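Local coordinates for protein leucine aminopeptidase 2, chloroplastic (Streptomyces sp. BC16019, PDB 5LHJ) that probably removes N-terminal amino acids from peptides as a manganese-dependent M17-family leucine aminopeptidase, and takes part in bottromycin maturation, at residues 262-267 against 313-318; 191-196 against 234-239. All coordinates share one frame; numbering follows the deposited sequence.

Interaction 1 (262-267 against 313-318)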
loop_
_atom_site.group_PDB
_atom_site.type_symbol
_atom_site.label_atom_id
_atom_site.label_comp_id
_atom_site.label_asym_id
_atom_site.label_seq_id
_atom_site.Cartn_x
_atom_site.Cartn_y
_atom_site.Cartn_z
ATOM N N GLY A 262 21.289 11.204 20.298
ATOM C CA GLY A 262 22.274 11.304 19.225
ATOM C C GLY A 262 22.343 10.123 18.272
ATOM O O GLY A 262 23.426 9.577 18.043
ATOM N N VAL A 263 21.218 9.758 17.661
ATOM C CA VAL A 263 21.245 8.690 16.658
ATOM C C VAL A 263 21.684 9.326 15.341
ATOM O O VAL A 263 20.927 10.042 14.709
ATOM C CB VAL A 263 19.900 7.931 16.546
ATOM C CG1 VAL A 263 19.977 6.849 15.471
ATOM C CG2 VAL A 263 19.564 7.302 17.887
ATOM N N THR A 264 22.929 9.072 14.955
ATOM C CA THR A 264 23.538 9.724 13.808
ATOM C C THR A 264 23.021 9.230 12.459
ATOM O O THR A 264 23.063 9.968 11.476
ATOM C CB THR A 264 25.073 9.627 13.852
ATOM O OG1 THR A 264 25.482 8.253 13.833
ATOM C CG2 THR A 264 25.591 10.299 15.133
ATOM N N PHE A 265 22.548 7.988 12.413
ATOM C CA PHE A 265 21.815 7.496 11.261
ATOM C C PHE A 265 20.788 6.479 11.740
ATOM O O PHE A 265 21.139 5.536 12.443
ATOM C CB PHE A 265 22.736 6.867 10.217
ATOM C CG PHE A 265 21.998 6.410 9.000
ATOM C CD1 PHE A 265 21.493 7.330 8.099
ATOM C CD2 PHE A 265 21.722 5.073 8.819
ATOM C CE1 PHE A 265 20.750 6.917 7.006
ATOM C CE2 PHE A 265 20.994 4.640 7.720
ATOM C CZ PHE A 265 20.498 5.557 6.824
ATOM N N ASP A 266 19.525 6.701 11.374
ATOM C CA ASP A 266 18.441 5.804 11.735
ATOM C C ASP A 266 17.747 5.270 10.472
ATOM O O ASP A 266 16.960 5.977 9.836
ATOM C CB ASP A 266 17.443 6.529 12.632
ATOM C CG ASP A 266 16.252 5.677 12.984
ATOM O OD1 ASP A 266 16.352 4.437 12.907
ATOM O OD2 ASP A 266 15.204 6.261 13.316
ATOM N N SER A 267 18.022 4.009 10.155
ATOM C CA SER A 267 17.386 3.317 9.043
ATOM C C SER A 267 16.050 2.686 9.420
ATOM O O SER A 267 15.400 2.113 8.549
ATOM C CB SER A 267 18.285 2.174 8.559
ATOM O OG SER A 267 18.187 1.100 9.478
ATOM N N LEU A 313 25.224 8.234 21.605
ATOM C CA LEU A 313 25.458 8.334 20.165
ATOM C C LEU A 313 25.522 6.944 19.542
ATOM O O LEU A 313 26.272 6.097 20.007
ATOM C CB LEU A 313 26.771 9.083 19.897
ATOM C CG LEU A 313 27.059 10.351 20.701
ATOM C CD1 LEU A 313 28.383 10.959 20.260
ATOM C CD2 LEU A 313 25.970 11.391 20.533
ATOM N N ALA A 314 24.743 6.714 18.490
ATOM C CA ALA A 314 24.714 5.403 17.823
ATOM C C ALA A 314 24.086 5.490 16.446
ATOM O O ALA A 314 23.440 6.481 16.118
ATOM C CB ALA A 314 23.955 4.392 18.676
ATOM N N GLU A 315 24.299 4.453 15.637
ATOM C CA GLU A 315 23.524 4.231 14.412
ATOM C C GLU A 315 22.524 3.094 14.638
ATOM O O GLU A 315 22.813 2.172 15.381
ATOM C CB GLU A 315 24.410 3.846 13.235
ATOM C CG GLU A 315 25.362 4.904 12.710
ATOM C CD GLU A 315 26.039 4.481 11.410
ATOM O OE1 GLU A 315 26.096 3.261 11.105
ATOM O OE2 GLU A 315 26.529 5.367 10.677
ATOM N N ASN A 316 21.363 3.173 13.995
ATOM C CA ASN A 316 20.369 2.090 13.993
ATOM C C ASN A 316 20.324 1.489 12.577
ATOM O O ASN A 316 19.768 2.103 11.662
ATOM C CB ASN A 316 19.000 2.652 14.400
ATOM C CG ASN A 316 17.939 1.568 14.599
ATOM O OD1 ASN A 316 18.254 0.406 14.821
ATOM N ND2 ASN A 316 16.681 1.960 14.539
ATOM N N MET A 317 20.933 0.314 12.392
ATOM C CA MET A 317 21.108 -0.298 11.066
ATOM C C MET A 317 20.591 -1.736 11.043
ATOM O O MET A 317 20.651 -2.415 12.060
ATOM C CB MET A 317 22.605 -0.328 10.694
ATOM C CG MET A 317 23.281 1.020 10.487
ATOM S SD MET A 317 22.810 1.743 8.911
ATOM C CE MET A 317 24.120 1.203 7.822
ATOM N N PRO A 318 20.106 -2.214 9.877
ATOM C CA PRO A 318 19.842 -3.645 9.732
ATOM C C PRO A 318 21.158 -4.393 9.469
ATOM O O PRO A 318 22.081 -3.849 8.847
ATOM C CB PRO A 318 18.936 -3.697 8.501
ATOM C CG PRO A 318 19.468 -2.601 7.638
ATOM C CD PRO A 318 20.003 -1.527 8.577
HETATM O O HOH W 1 26.372 7.968 11.350
#

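Interaction 2 (191-196 against 234-239)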
loop_
_atom_site.group_PDB
_atom_site.type_symbol
_atom_site.label_atom_id
_atom_site.label_comp_id
_atom_site.label_asym_id
_atom_site.label_seq_id
_atom_site.Cartn_x
_atom_site.Cartn_y
_atom_site.Cartn_z
ATOM N N LEU A 191 29.705 12.295 10.032
ATOM C CA LEU A 191 29.338 12.387 11.454
ATOM C C LEU A 191 28.818 11.062 11.986
ATOM O O LEU A 191 27.630 10.905 12.291
ATOM C CB LEU A 191 28.337 13.526 11.695
ATOM C CG LEU A 191 28.207 13.952 13.163
ATOM C CD1 LEU A 191 29.422 14.765 13.588
ATOM C CD2 LEU A 191 26.939 14.762 13.382
ATOM N N THR A 192 29.737 10.115 12.108
ATOM C CA THR A 192 29.485 8.815 12.735
ATOM C C THR A 192 29.490 9.008 14.255
ATOM O O THR A 192 29.942 10.057 14.739
ATOM C CB THR A 192 30.588 7.820 12.365
ATOM O OG1 THR A 192 31.851 8.338 12.816
ATOM C CG2 THR A 192 30.634 7.605 10.859
ATOM N N PRO A 193 29.043 7.997 15.022
ATOM C CA PRO A 193 29.136 8.176 16.478
ATOM C C PRO A 193 30.564 8.457 16.991
ATOM O O PRO A 193 30.727 9.394 17.773
ATOM C CB PRO A 193 28.520 6.891 17.044
ATOM C CG PRO A 193 27.593 6.422 15.945
ATOM C CD PRO A 193 28.299 6.769 14.665
ATOM N N PRO A 194 31.581 7.701 16.533
ATOM C CA PRO A 194 32.945 8.079 16.966
ATOM C C PRO A 194 33.397 9.478 16.537
ATOM O O PRO A 194 34.030 10.192 17.323
ATOM C CB PRO A 194 33.821 6.999 16.307
ATOM C CG PRO A 194 32.924 5.820 16.219
ATOM C CD PRO A 194 31.614 6.434 15.778
ATOM N N ALA A 195 33.066 9.879 15.311
ATOM C CA ALA A 195 33.415 11.210 14.811
ATOM C C ALA A 195 32.693 12.326 15.570
ATOM O O ALA A 195 33.285 13.366 15.894
ATOM C CB ALA A 195 33.114 11.311 13.328
ATOM N N PHE A 196 31.417 12.090 15.880
ATOM C CA PHE A 196 30.624 13.035 16.674
ATOM C C PHE A 196 31.222 13.195 18.077
ATOM O O PHE A 196 31.391 14.323 18.549
ATOM C CB PHE A 196 29.140 12.591 16.689
ATOM C CG PHE A 196 28.146 13.630 17.163
ATOM C CD1 PHE A 196 28.485 14.958 17.453
ATOM C CD2 PHE A 196 26.807 13.252 17.296
ATOM C CE1 PHE A 196 27.520 15.861 17.884
ATOM C CE2 PHE A 196 25.844 14.166 17.699
ATOM C CZ PHE A 196 26.199 15.465 17.996
ATOM N N SER A 234 24.999 -1.815 13.521
ATOM C CA SER A 234 25.888 -0.970 12.744
ATOM C C SER A 234 27.346 -1.403 12.817
ATOM O O SER A 234 27.801 -1.886 13.842
ATOM C CB SER A 234 25.779 0.475 13.238
ATOM O OG SER A 234 26.651 1.324 12.511
ATOM N N ALA A 235 28.071 -1.203 11.721
ATOM C CA ALA A 235 29.540 -1.305 11.711
ATOM C C ALA A 235 30.198 -0.231 12.592
ATOM O O ALA A 235 31.340 -0.415 13.033
ATOM C CB ALA A 235 30.075 -1.192 10.290
ATOM N N GLU A 236 29.505 0.881 12.827
ATOM C CA GLU A 236 30.035 1.945 13.698
ATOM C C GLU A 236 29.712 1.649 15.166
ATOM O O GLU A 236 28.564 1.340 15.510
ATOM C CB GLU A 236 29.469 3.310 13.290
ATOM C CG GLU A 236 29.884 3.775 11.913
ATOM C CD GLU A 236 31.367 4.058 11.801
ATOM O OE1 GLU A 236 31.988 4.425 12.823
ATOM O OE2 GLU A 236 31.920 3.915 10.696
ATOM N N PRO A 237 30.716 1.718 16.054
ATOM C CA PRO A 237 30.430 1.448 17.456
ATOM C C PRO A 237 29.751 2.660 18.122
ATOM O O PRO A 237 30.009 3.790 17.715
ATOM C CB PRO A 237 31.824 1.219 18.047
ATOM C CG PRO A 237 32.699 2.085 17.221
ATOM C CD PRO A 237 32.155 1.956 15.826
ATOM N N PRO A 238 28.930 2.431 19.156
ATOM C CA PRO A 238 28.301 3.553 19.854
ATOM C C PRO A 238 29.289 4.290 20.762
ATOM O O PRO A 238 30.410 3.809 20.998
ATOM C CB PRO A 238 27.197 2.880 20.671
ATOM C CG PRO A 238 27.732 1.507 20.943
ATOM C CD PRO A 238 28.510 1.130 19.711
ATOM N N ARG A 239 28.882 5.480 21.194
ATOM C CA ARG A 239 29.656 6.327 22.109
ATOM C C ARG A 239 28.693 6.916 23.114
ATOM O O ARG A 239 27.501 7.091 22.826
ATOM C CB ARG A 239 30.352 7.470 21.349
ATOM C CG ARG A 239 31.431 7.042 20.362
ATOM C CD ARG A 239 32.685 6.579 21.095
ATOM N NE ARG A 239 33.807 6.197 20.224
ATOM C CZ ARG A 239 34.081 4.966 19.792
ATOM N NH1 ARG A 239 33.294 3.924 20.087
ATOM N NH2 ARG A 239 35.175 4.760 19.062
HETATM O O HOH W 2 34.009 7.099 11.936
HETATM O O HOH W 3 35.207 8.563 19.529
#

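Interaction 1 (262-267 against 313-318)
With CG anti to the backbone N in both Asp-266 (chi1 177°) and Asn-316 (chi1 -173°), the two side chains rise next to each other from neighbouring parallel strands of the catalytic-domain sheet and point the same way. Asn-316 ND2 then gives a hydrogen bond of 3.0 Å to Asp-266 OD1, arriving from above the carboxylate plane, while the amide and carboxylate planes stay 21° apart. Asp-266 is a ligand of both manganese ions of the M17 site, neither of which is bound to this chain here; its OD2 forms a salt bridge with Lys-273. ND2 also reaches Thr-342 O, and Asn-316 is a second-shell residue that, together with Gly-268 N on the same OD1, probably steadies the carboxylate.

Earlier along the strand the pairing is interrupted by a corner at Thr-264 and resumes with Asn-316 N donating to Phe-265 O over 2.8 Å. Ser-267 N and OG both donate to Asn-316 O, closing the ladder. Glu-315 OE1 bonds Ser-234 OG; OE2 forms a salt bridge with Arg-324 of a second subunit and meets a water shared with Thr-264 OG1. A Met-aromatic contact brings Met-317 SD to the ring edge, 3.5 Å from Phe-265 CD2.

Interaction 2 (191-196 against 234-239)
Pro-193 and Pro-194, the first two residues of helix 193-207, which Thr-192 caps, fit against the proline-rich loop 234-239 that leads into a strand of the catalytic-domain sheet. The N-cap bond runs from Ala-195 N to Thr-192 OG1. Across the contact no direct hydrogen bond forms, and shape does the work.

The tight part is the inner one. Pro-193 CB lies 3.5 Å from Pro-237 O, and Pro-194 CD also abuts that oxygen, which is buried here without a polar partner. Pro-193 is further backed by Thr-264 and Leu-313 on the sheet side. Glu-236 bends at chi2 (-66°), and the Glu-236 and Thr-192 side chains cross at about a right angle, with Glu-236 CD 3.7 Å from Thr-192 CG2. That places the negative group close to the N-terminus of the helix, whose dipole would probably favour it.

Toward solvent the fit is looser and water takes part. One water meets Thr-192 OG1 and gives a weak bond to Glu-236 OE1. Arg-239 also bends at chi2 (-73°), laying one guanidinium face over Pro-194 CG, while NH1 folds back to Pro-238 O. Replacing Arg-239 by an alanine would probably uncover the Pro-194 ring and leave Pro-238 O without this donor. A second water lies in the guanidinium plane, 2.8 Å from Arg-239 NE, and donates to Pro-194 O.

Both segments of interaction 2 precede those of interaction 1 in the sequence, yet their centres lie only 8 Å apart within the catalytic domain. Strand 306-316 joins them: it runs beside 255-263 and 265-266 in interaction 1, and on its other side pairs antiparallel with strand 239-245, which the loop of interaction 2 enters. Leu-313 N meets Arg-239 O at this junction, and Ser-234 OG lies 2.5 Å from Glu-315 OE1. The start of helix 193-207, part of interaction 2, also packs on interaction 1, where Pro-193 meets Thr-264 and Leu-313. The two contacts thus connect the strand carrying the metal ligand Asp-266 with the start of helix 193-207 and the loop before strand 239-245, and both also touch a second subunit.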